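Local coordinates for protein ribose transcriptional regulator (PDB 4RK1) that binds ribose and, as a LacI-family repressor, probably regulates transcription by binding DNA, at residues 67-72 and 88-93; 168-173 and 192-197; 218-223 and 235-240. One frame throughout, in Å; residues are numbered along the deposited sequence.

How the contacts relate
Contact 1 lies on the other side of the chain's centre from contact 2, their centres 25 Å apart; ribose occupies the cleft between these regions. Contact 3 lies 20 Å from contact 1 and 14 Å from contact 2, centre to centre. Contacts 2 and 3 both touch the sugar, through Phe168 and Asn192 in one and Asp220 and Gln237 in the other. They also touch each other: Asp193 OD2 is 3.0 Å from Ile222 N, a probable hydrogen bond. Contact 1 stands back, with the Ala70 side chain about 7 Å from ribose, but helix 239-255, which begins in contact 3, packs on its Ile68 and Ile91.

Contact 1. Residues 67-72 and 88-93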
loop_
_atom_site.group_PDB
_atom_site.type_symbol
_atom_site.label_atom_id
_atom_site.label_comp_id
_atom_site.label_asym_id
_atom_site.label_seq_id
_atom_site.Cartn_x
_atom_site.Cartn_y
_atom_site.Cartn_z
ATOM N N PHE B 67 9.133 -11.606 16.992
ATOM C CA PHE B 67 7.961 -11.249 16.211
ATOM C C PHE B 67 7.299 -9.961 16.663
ATOM O O PHE B 67 7.320 -9.613 17.832
ATOM C CB PHE B 67 6.922 -12.367 16.262
ATOM C CG PHE B 67 7.389 -13.641 15.645
ATOM C CD1 PHE B 67 8.211 -14.509 16.357
ATOM C CD2 PHE B 67 7.025 -13.976 14.354
ATOM C CE1 PHE B 67 8.654 -15.692 15.789
ATOM C CE2 PHE B 67 7.467 -15.159 13.782
ATOM C CZ PHE B 67 8.274 -16.020 14.505
ATOM N N ILE B 68 6.702 -9.260 15.705
ATOM C CA ILE B 68 5.868 -8.114 15.980
ATOM C C ILE B 68 4.519 -8.436 15.368
ATOM O O ILE B 68 4.413 -8.639 14.166
ATOM C CB ILE B 68 6.465 -6.844 15.383
ATOM C CG1 ILE B 68 7.857 -6.602 15.988
ATOM C CG2 ILE B 68 5.539 -5.663 15.626
ATOM C CD1 ILE B 68 8.657 -5.520 15.295
ATOM N N ILE B 69 3.500 -8.483 16.211
ATOM C CA ILE B 69 2.224 -9.083 15.879
ATOM C C ILE B 69 1.122 -8.046 16.002
ATOM O O ILE B 69 0.782 -7.613 17.111
ATOM C CB ILE B 69 1.924 -10.269 16.829
ATOM C CG1 ILE B 69 3.074 -11.285 16.770
ATOM C CG2 ILE B 69 0.597 -10.926 16.455
ATOM C CD1 ILE B 69 2.935 -12.448 17.733
ATOM N N ALA B 70 0.565 -7.658 14.856
ATOM C CA ALA B 70 -0.462 -6.633 14.782
ATOM C C ALA B 70 -1.838 -7.204 14.436
ATOM O O ALA B 70 -2.814 -6.457 14.363
ATOM C CB ALA B 70 -0.070 -5.588 13.752
ATOM N N THR B 71 -1.912 -8.517 14.236
ATOM C CA THR B 71 -3.154 -9.181 13.827
ATOM C C THR B 71 -3.732 -10.054 14.952
ATOM O O THR B 71 -2.990 -10.720 15.668
ATOM C CB THR B 71 -2.933 -10.051 12.558
ATOM O OG1 THR B 71 -4.092 -10.862 12.304
ATOM C CG2 THR B 71 -1.741 -10.960 12.700
ATOM N N SER B 72 -5.057 -10.062 15.081
ATOM C CA SER B 72 -5.752 -10.972 15.992
ATOM C C SER B 72 -5.864 -12.405 15.449
ATOM O O SER B 72 -6.327 -13.287 16.161
ATOM C CB SER B 72 -7.163 -10.459 16.292
ATOM O OG SER B 72 -7.960 -10.446 15.110
ATOM N N ARG B 88 11.150 -17.133 21.735
ATOM C CA ARG B 88 11.139 -16.050 20.740
ATOM C C ARG B 88 10.298 -14.895 21.301
ATOM O O ARG B 88 9.071 -15.022 21.438
ATOM C CB ARG B 88 10.554 -16.533 19.406
ATOM C CG ARG B 88 11.098 -17.866 18.902
ATOM C CD ARG B 88 12.608 -17.849 18.662
ATOM N NE ARG B 88 13.087 -19.220 18.465
ATOM C CZ ARG B 88 12.969 -19.924 17.341
ATOM N NH1 ARG B 88 12.418 -19.394 16.246
ATOM N NH2 ARG B 88 13.423 -21.171 17.306
ATOM N N PRO B 89 10.948 -13.779 21.662
ATOM C CA PRO B 89 10.185 -12.676 22.230
ATOM C C PRO B 89 9.296 -12.016 21.185
ATOM O O PRO B 89 9.548 -12.144 19.985
ATOM C CB PRO B 89 11.269 -11.701 22.691
ATOM C CG PRO B 89 12.427 -11.984 21.807
ATOM C CD PRO B 89 12.384 -13.458 21.563
ATOM N N PHE B 90 8.247 -11.343 21.637
ATOM C CA PHE B 90 7.332 -10.695 20.712
ATOM C C PHE B 90 6.686 -9.443 21.275
ATOM O O PHE B 90 6.618 -9.248 22.492
ATOM C CB PHE B 90 6.261 -11.681 20.231
ATOM C CG PHE B 90 5.353 -12.172 21.318
ATOM C CD1 PHE B 90 5.765 -13.179 22.184
ATOM C CD2 PHE B 90 4.091 -11.630 21.485
ATOM C CE1 PHE B 90 4.932 -13.629 23.193
ATOM C CE2 PHE B 90 3.248 -12.078 22.493
ATOM C CZ PHE B 90 3.679 -13.070 23.358
ATOM N N ILE B 91 6.228 -8.600 20.351
ATOM C CA ILE B 91 5.524 -7.373 20.642
ATOM C C ILE B 91 4.130 -7.522 20.085
ATOM O O ILE B 91 3.960 -8.116 19.027
ATOM C CB ILE B 91 6.160 -6.157 19.939
ATOM C CG1 ILE B 91 7.663 -6.083 20.208
ATOM C CG2 ILE B 91 5.470 -4.874 20.373
ATOM C CD1 ILE B 91 8.035 -5.978 21.668
ATOM N N VAL B 92 3.143 -6.971 20.787
ATOM C CA VAL B 92 1.764 -6.958 20.302
ATOM C C VAL B 92 1.317 -5.518 20.123
ATOM O O VAL B 92 1.740 -4.624 20.843
ATOM C CB VAL B 92 0.775 -7.687 21.246
ATOM C CG1 VAL B 92 1.148 -9.151 21.381
ATOM C CG2 VAL B 92 0.724 -7.029 22.618
ATOM N N LEU B 93 0.461 -5.297 19.143
ATOM C CA LEU B 93 -0.079 -3.984 18.915
ATOM C C LEU B 93 -1.333 -4.086 18.079
ATOM O O LEU B 93 -1.704 -5.165 17.611
ATOM C CB LEU B 93 0.938 -3.106 18.194
ATOM C CG LEU B 93 1.394 -3.495 16.791
ATOM C CD1 LEU B 93 1.859 -2.259 16.042
ATOM C CD2 LEU B 93 2.515 -4.512 16.814
#
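The Phe67 ring meets Arg88 at its edge: CE1 lies 4.2 Å from Arg88 CB, near the ring plane. The arginine bends at its second torsion and carries NH1 away from the ring to the carbonyls of Val64 and Thr60, so the near-parallel guanidinium and ring planes (10° apart) do not stack. The Phe90 ring has Val92 CG1 and Arg88 O in plane at its edge, while Ile69 reaches it obliquely, CD1 to CD2 of Phe90 at 4.0 Å. A first torsion of 64° turns Phe90 CG between its own N and carbonyl carbon, so that the ring leads away from strand 67-69 and packs against Ile79 and Leu83 of helix 76-84.

These are neighbouring parallel strands, 13° apart in direction, with helix 76-84 linking them in a beta-alpha-beta crossover. Four backbone bonds set the register: Phe67 N to Pro89 O at 3.1 Å, Ile91 N to Phe67 O at 2.9 Å, Ile69 N to Ile91 O at 2.9 Å and Leu93 N to Ile69 O at 3.1 Å. Phe67, Ile69, Phe90 and Val92 occupy one sheet face. Ile68 and Ile91 occupy the other, where both meet Leu250 of helix 239-255. At the C-terminal end, Leu93 bends back over the neighbouring strand: its CG is 4.0 Å from Ala70 CB, and its CD2 comes within 3.4 Å of Ile68 CG2, tighter than ordinary carbon contact.

The chemistry divides cleanly, with peptide groups carrying the directional bonds and the buried side chains meeting through hydrocarbon. The geometry therefore implies a sheet segment whose alignment comes from its backbone and whose two faces are greasy surfaces for helices.

Contact 2. Residues 168-173 and 192-197; sequences FSKQGG and NDELAF. With RIB (alpha-D-ribofuranose), chain K.
In the wall of the ribose pocket, Phe168 and Asn192 meet flat on, their ring and amide planes 24° apart. Asn192 CG is 3.4 Å from Phe168 CE1, and ND2 sits over one face of the ring. The amide is fixed from both ends. ND2 donates to O5 of ribose at 2.9 Å and also to a water, which in turn donates to Phe168 O at 2.8 Å. Asn192 OD1 accepts from Leu195 N at 2.9 Å along a nearly straight bond (173° at the hydrogen). A first torsion of 76° brings the amide back over its own backbone, within range of that N-H.

The last bond makes Asn192 the N-cap of helix 193-205, and Ser169 caps helix 170-175 in the same manner by accepting from Gly172 N. The two helix starts lie together, as at the sugar-facing ends of the strands in a periplasmic-binding-protein fold. From helix 193-205, Leu195 spreads its branches toward residues 168-173: CD1 touches the edge of the Phe168 ring, 3.6 Å from CD1 of the phenylalanine, whereas CD2 comes 3.4 Å from Ser169 O.

Farther from the sugar, Lys170 folds at its last two torsions and crosses Glu194 at a slant, forming a salt bridge of 3.1 Å from NZ to OE1 on the syn lone pair. OE1 takes a second bond from a water at 3.0 Å that also accepts from Lys170 N. The lysine's CD meets Phe197 near the plane of its ring, and Tyr227 and Met224 of the second subunit pack against Lys170 and Phe197 respectively.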
loop_
_atom_site.group_PDB
_atom_site.type_symbol
_atom_site.label_atom_id
_atom_site.label_comp_id
_atom_site.label_asym_id
_atom_site.label_seq_id
_atom_site.Cartn_x
_atom_site.Cartn_y
_atom_site.Cartn_z
ATOM N N PHE B 168 -13.680 -3.900 5.323
ATOM C CA PHE B 168 -12.705 -2.908 5.777
ATOM C C PHE B 168 -11.752 -2.574 4.616
ATOM O O PHE B 168 -10.624 -3.050 4.570
ATOM C CB PHE B 168 -11.933 -3.464 6.991
ATOM C CG PHE B 168 -11.468 -2.418 7.990
ATOM C CD1 PHE B 168 -11.878 -1.086 7.926
ATOM C CD2 PHE B 168 -10.652 -2.805 9.051
ATOM C CE1 PHE B 168 -11.451 -0.159 8.871
ATOM C CE2 PHE B 168 -10.231 -1.886 10.000
ATOM C CZ PHE B 168 -10.629 -0.561 9.913
ATOM N N SER B 169 -12.230 -1.787 3.662
ATOM C CA SER B 169 -11.458 -1.514 2.443
ATOM C C SER B 169 -12.090 -0.371 1.684
ATOM O O SER B 169 -13.209 0.027 1.987
ATOM C CB SER B 169 -11.433 -2.754 1.540
ATOM O OG SER B 169 -12.741 -3.046 1.072
ATOM N N LYS B 170 -11.378 0.139 0.681
ATOM C CA LYS B 170 -11.944 1.132 -0.228
ATOM C C LYS B 170 -13.235 0.612 -0.873
ATOM O O LYS B 170 -14.238 1.318 -0.937
ATOM C CB LYS B 170 -10.940 1.487 -1.327
ATOM C CG LYS B 170 -9.702 2.204 -0.834
ATOM C CD LYS B 170 -8.886 2.808 -1.974
ATOM C CE LYS B 170 -8.217 1.766 -2.853
ATOM N NZ LYS B 170 -7.257 0.887 -2.145
ATOM N N GLN B 171 -13.193 -0.619 -1.372
ATOM C CA GLN B 171 -14.366 -1.228 -1.993
ATOM C C GLN B 171 -15.540 -1.251 -1.005
ATOM O O GLN B 171 -16.673 -0.940 -1.376
ATOM C CB GLN B 171 -14.028 -2.641 -2.513
ATOM C CG GLN B 171 -15.162 -3.363 -3.239
ATOM C CD GLN B 171 -15.378 -2.870 -4.661
ATOM O OE1 GLN B 171 -14.423 -2.605 -5.394
ATOM N NE2 GLN B 171 -16.640 -2.761 -5.065
ATOM N N GLY B 172 -15.268 -1.600 0.248
ATOM C CA GLY B 172 -16.306 -1.632 1.275
ATOM C C GLY B 172 -16.953 -0.276 1.485
ATOM O O GLY B 172 -18.165 -0.182 1.643
ATOM N N GLY B 173 -16.147 0.783 1.468
ATOM C CA GLY B 173 -16.666 2.149 1.592
ATOM C C GLY B 173 -17.520 2.534 0.402
ATOM O O GLY B 173 -18.595 3.129 0.545
ATOM N N ASN B 192 -11.591 4.006 8.969
ATOM C CA ASN B 192 -10.243 4.288 8.457
ATOM C C ASN B 192 -10.293 5.085 7.169
ATOM O O ASN B 192 -11.368 5.306 6.592
ATOM C CB ASN B 192 -9.352 3.031 8.345
ATOM C CG ASN B 192 -9.677 2.135 7.156
ATOM O OD1 ASN B 192 -10.626 2.352 6.395
ATOM N ND2 ASN B 192 -8.855 1.106 6.992
ATOM N N ASP B 193 -9.130 5.562 6.750
ATOM C CA ASP B 193 -9.034 6.417 5.570
ATOM C C ASP B 193 -9.437 5.687 4.282
ATOM O O ASP B 193 -10.057 6.278 3.393
ATOM C CB ASP B 193 -7.627 6.997 5.455
ATOM C CG ASP B 193 -7.297 7.997 6.586
ATOM O OD1 ASP B 193 -8.229 8.587 7.199
ATOM O OD2 ASP B 193 -6.094 8.196 6.854
ATOM N N GLU B 194 -9.113 4.400 4.199
ATOM C CA GLU B 194 -9.478 3.604 3.029
ATOM C C GLU B 194 -10.999 3.585 2.824
ATOM O O GLU B 194 -11.483 3.838 1.727
ATOM C CB GLU B 194 -8.922 2.195 3.155
ATOM C CG GLU B 194 -7.406 2.164 3.112
ATOM C CD GLU B 194 -6.856 2.242 1.701
ATOM O OE1 GLU B 194 -7.192 1.359 0.891
ATOM O OE2 GLU B 194 -6.068 3.168 1.411
ATOM N N LEU B 195 -11.739 3.315 3.888
ATOM C CA LEU B 195 -13.196 3.429 3.860
ATOM C C LEU B 195 -13.633 4.801 3.369
ATOM O O LEU B 195 -14.536 4.906 2.544
ATOM C CB LEU B 195 -13.786 3.161 5.241
ATOM C CG LEU B 195 -13.821 1.695 5.682
ATOM C CD1 LEU B 195 -14.155 1.620 7.160
ATOM C CD2 LEU B 195 -14.839 0.885 4.880
ATOM N N ALA B 196 -12.998 5.862 3.865
ATOM C CA ALA B 196 -13.367 7.195 3.416
ATOM C C ALA B 196 -13.139 7.369 1.911
ATOM O O ALA B 196 -13.963 8.000 1.235
ATOM C CB ALA B 196 -12.625 8.273 4.209
ATOM N N PHE B 197 -12.029 6.838 1.390
ATOM C CA PHE B 197 -11.734 6.969 -0.046
ATOM C C PHE B 197 -12.832 6.286 -0.880
ATOM O O PHE B 197 -13.244 6.796 -1.915
ATOM C CB PHE B 197 -10.392 6.358 -0.419
ATOM C CG PHE B 197 -9.204 6.938 0.313
ATOM C CD1 PHE B 197 -9.255 8.183 0.919
ATOM C CD2 PHE B 197 -8.019 6.212 0.385
ATOM C CE1 PHE B 197 -8.157 8.690 1.581
ATOM C CE2 PHE B 197 -6.918 6.716 1.045
ATOM C CZ PHE B 197 -6.984 7.957 1.645
HETATM O O5 RIB K . -6.374 1.387 8.548
HETATM C C5 RIB K . -6.329 0.020 8.977
HETATM C C4 RIB K . -6.829 -0.012 10.353
HETATM O O4 RIB K . -6.786 -1.349 10.882
HETATM C C3 RIB K . -5.863 0.948 11.028
HETATM O O3 RIB K . -6.670 1.992 11.542
HETATM C C2 RIB K . -5.142 0.077 12.035
HETATM O O2 RIB K . -5.100 0.653 13.331
HETATM C C1 RIB K . -5.791 -1.318 11.921
HETATM O O1 RIB K . -6.295 -1.794 13.154
HETATM O O HOH W 1 -8.639 -1.221 5.177
HETATM O O HOH W 2 -8.710 -1.047 0.032
#

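Contact 3. Residues 218-223 and 235-240; sequences GYDNID and IAQPIF. With RIB (alpha-D-ribofuranose), chain K.
Asp220 and Gln237 border the ribose pocket side by side, with their side chains pointing the same way. Each stands just beyond a parallel strand, in the loops where a periplasmic-binding-protein fold places its ligand contacts. Ribose O3 donates to Asp220 OD1 at 2.6 Å, and the Gln237 amide end approaches the same carboxylate and O2 of the sugar.

The backbone aligns these two residues. Asp220 N donates to Ile235 O at 2.7 Å, and Gln237 N returns a bond to Asp220 O at 3.0 Å, arriving 51° out of the carbonyl plane rather than on a lone pair. Behind the pocket, Tyr219 places CG roughly opposite its backbone N (chi1 -152°), laying the ring against Ile235. CB of Ile235 lies 3.8 Å from the Tyr219 ring centroid, 25° off the normal, a CH-pi contact over the face; Asp220 OD1 is at the ring's edge.

Beyond the inverse gamma turn centred on Pro238, the chain enters helix 239-255, whose Ile239 CD1 reaches Ile222 CG2 at 4.0 Å. Asn221 turns its CB to 3.5 Å from Ala236 CB, and its OD1 is bound by Arg273. From the same amide, Asn221 ND2 donates to a water at 3.1 Å, which donates onward to Gln237 O at 2.8 Å.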
loop_
_atom_site.group_PDB
_atom_site.type_symbol
_atom_site.label_atom_id
_atom_site.label_comp_id
_atom_site.label_asym_id
_atom_site.label_seq_id
_atom_site.Cartn_x
_atom_site.Cartn_y
_atom_site.Cartn_z
ATOM N N GLY B 218 -12.136 10.649 8.483
ATOM C CA GLY B 218 -11.551 9.319 8.426
ATOM C C GLY B 218 -10.700 8.997 9.644
ATOM O O GLY B 218 -10.858 9.589 10.711
ATOM N N TYR B 219 -9.805 8.032 9.484
ATOM C CA TYR B 219 -8.935 7.601 10.583
ATOM C C TYR B 219 -7.670 6.966 10.032
ATOM O O TYR B 219 -7.748 6.052 9.191
ATOM C CB TYR B 219 -9.660 6.594 11.502
ATOM C CG TYR B 219 -9.174 6.604 12.937
ATOM C CD1 TYR B 219 -7.977 5.981 13.303
ATOM C CD2 TYR B 219 -9.912 7.251 13.937
ATOM C CE1 TYR B 219 -7.535 5.992 14.622
ATOM C CE2 TYR B 219 -9.481 7.274 15.251
ATOM C CZ TYR B 219 -8.299 6.647 15.599
ATOM O OH TYR B 219 -7.888 6.703 16.920
ATOM N N ASP B 220 -6.533 7.482 10.521
ATOM C CA ASP B 220 -5.149 6.976 10.333
ATOM C C ASP B 220 -4.197 8.110 9.947
ATOM O O ASP B 220 -3.107 8.200 10.482
ATOM C CB ASP B 220 -5.004 5.870 9.275
ATOM C CG ASP B 220 -5.536 4.534 9.733
ATOM O OD1 ASP B 220 -5.818 4.357 10.948
ATOM O OD2 ASP B 220 -5.678 3.663 8.850
ATOM N N ASN B 221 -4.633 8.950 9.011
ATOM C CA ASN B 221 -3.775 9.901 8.321
ATOM C C ASN B 221 -2.702 9.221 7.470
ATOM O O ASN B 221 -1.533 9.575 7.529
ATOM C CB ASN B 221 -3.135 10.897 9.302
ATOM C CG ASN B 221 -2.500 12.081 8.596
ATOM O OD1 ASN B 221 -3.063 12.627 7.646
ATOM N ND2 ASN B 221 -1.317 12.471 9.044
ATOM N N ILE B 222 -3.098 8.243 6.666
ATOM C CA ILE B 222 -2.176 7.699 5.661
ATOM C C ILE B 222 -1.871 8.806 4.648
ATOM O O ILE B 222 -2.640 9.765 4.523
ATOM C CB ILE B 222 -2.707 6.397 5.004
ATOM C CG1 ILE B 222 -4.062 6.612 4.300
ATOM C CG2 ILE B 222 -2.830 5.298 6.053
ATOM C CD1 ILE B 222 -4.483 5.451 3.417
ATOM N N ASP B 223 -0.726 8.708 3.974
ATOM C CA ASP B 223 -0.254 9.771 3.060
ATOM C C ASP B 223 -1.294 10.218 2.028
ATOM O O ASP B 223 -1.410 11.414 1.736
ATOM C CB ASP B 223 1.019 9.319 2.306
ATOM C CG ASP B 223 2.264 9.345 3.171
ATOM O OD1 ASP B 223 2.196 9.819 4.321
ATOM O OD2 ASP B 223 3.323 8.885 2.697
ATOM N N ILE B 235 -8.259 11.483 11.837
ATOM C CA ILE B 235 -7.516 11.294 13.088
ATOM C C ILE B 235 -6.182 10.639 12.775
ATOM O O ILE B 235 -6.128 9.522 12.280
ATOM C CB ILE B 235 -8.299 10.414 14.081
ATOM C CG1 ILE B 235 -9.703 10.983 14.312
ATOM C CG2 ILE B 235 -7.532 10.242 15.383
ATOM C CD1 ILE B 235 -9.738 12.439 14.729
ATOM N N ALA B 236 -5.093 11.343 13.054
ATOM C CA ALA B 236 -3.777 10.838 12.729
ATOM C C ALA B 236 -3.285 9.893 13.815
ATOM O O ALA B 236 -3.203 10.276 14.964
ATOM C CB ALA B 236 -2.788 11.988 12.567
ATOM N N GLN B 237 -2.979 8.657 13.435
ATOM C CA GLN B 237 -2.139 7.786 14.233
ATOM C C GLN B 237 -0.696 8.088 13.848
ATOM O O GLN B 237 -0.426 8.382 12.686
ATOM C CB GLN B 237 -2.436 6.322 13.925
ATOM C CG GLN B 237 -3.790 5.823 14.385
ATOM C CD GLN B 237 -3.883 4.314 14.320
ATOM O OE1 GLN B 237 -4.547 3.750 13.444
ATOM N NE2 GLN B 237 -3.196 3.649 15.228
ATOM N N PRO B 238 0.240 8.025 14.807
ATOM C CA PRO B 238 1.647 8.231 14.452
ATOM C C PRO B 238 2.221 6.912 13.914
ATOM O O PRO B 238 2.910 6.177 14.638
ATOM C CB PRO B 238 2.282 8.626 15.789
ATOM C CG PRO B 238 1.474 7.875 16.807
ATOM C CD PRO B 238 0.064 7.813 16.257
ATOM N N ILE B 239 1.933 6.627 12.649
ATOM C CA ILE B 239 2.046 5.264 12.102
ATOM C C ILE B 239 3.497 4.804 12.051
ATOM O O ILE B 239 3.847 3.732 12.532
ATOM C CB ILE B 239 1.475 5.150 10.670
ATOM C CG1 ILE B 239 0.055 5.715 10.589
ATOM C CG2 ILE B 239 1.471 3.688 10.221
ATOM C CD1 ILE B 239 -0.423 5.949 9.179
ATOM N N PHE B 240 4.338 5.634 11.452
ATOM C CA PHE B 240 5.746 5.316 11.295
ATOM C C PHE B 240 6.394 5.154 12.668
ATOM O O PHE B 240 7.143 4.204 12.896
ATOM C CB PHE B 240 6.424 6.433 10.477
ATOM C CG PHE B 240 7.875 6.174 10.149
ATOM C CD1 PHE B 240 8.226 5.379 9.072
ATOM C CD2 PHE B 240 8.888 6.767 10.897
ATOM C CE1 PHE B 240 9.556 5.168 8.745
ATOM C CE2 PHE B 240 10.221 6.548 10.585
ATOM C CZ PHE B 240 10.554 5.748 9.508
HETATM O O5 RIB K . -6.374 1.387 8.548
HETATM C C5 RIB K . -6.329 0.020 8.977
HETATM C C4 RIB K . -6.829 -0.012 10.353
HETATM O O4 RIB K . -6.786 -1.349 10.882
HETATM C C3 RIB K . -5.863 0.948 11.028
HETATM O O3 RIB K . -6.670 1.992 11.542
HETATM C C2 RIB K . -5.142 0.077 12.035
HETATM O O2 RIB K . -5.100 0.653 13.331
HETATM C C1 RIB K . -5.791 -1.318 11.921
HETATM O O1 RIB K . -6.295 -1.794 13.154
HETATM O O HOH W 3 0.134 10.410 10.823
#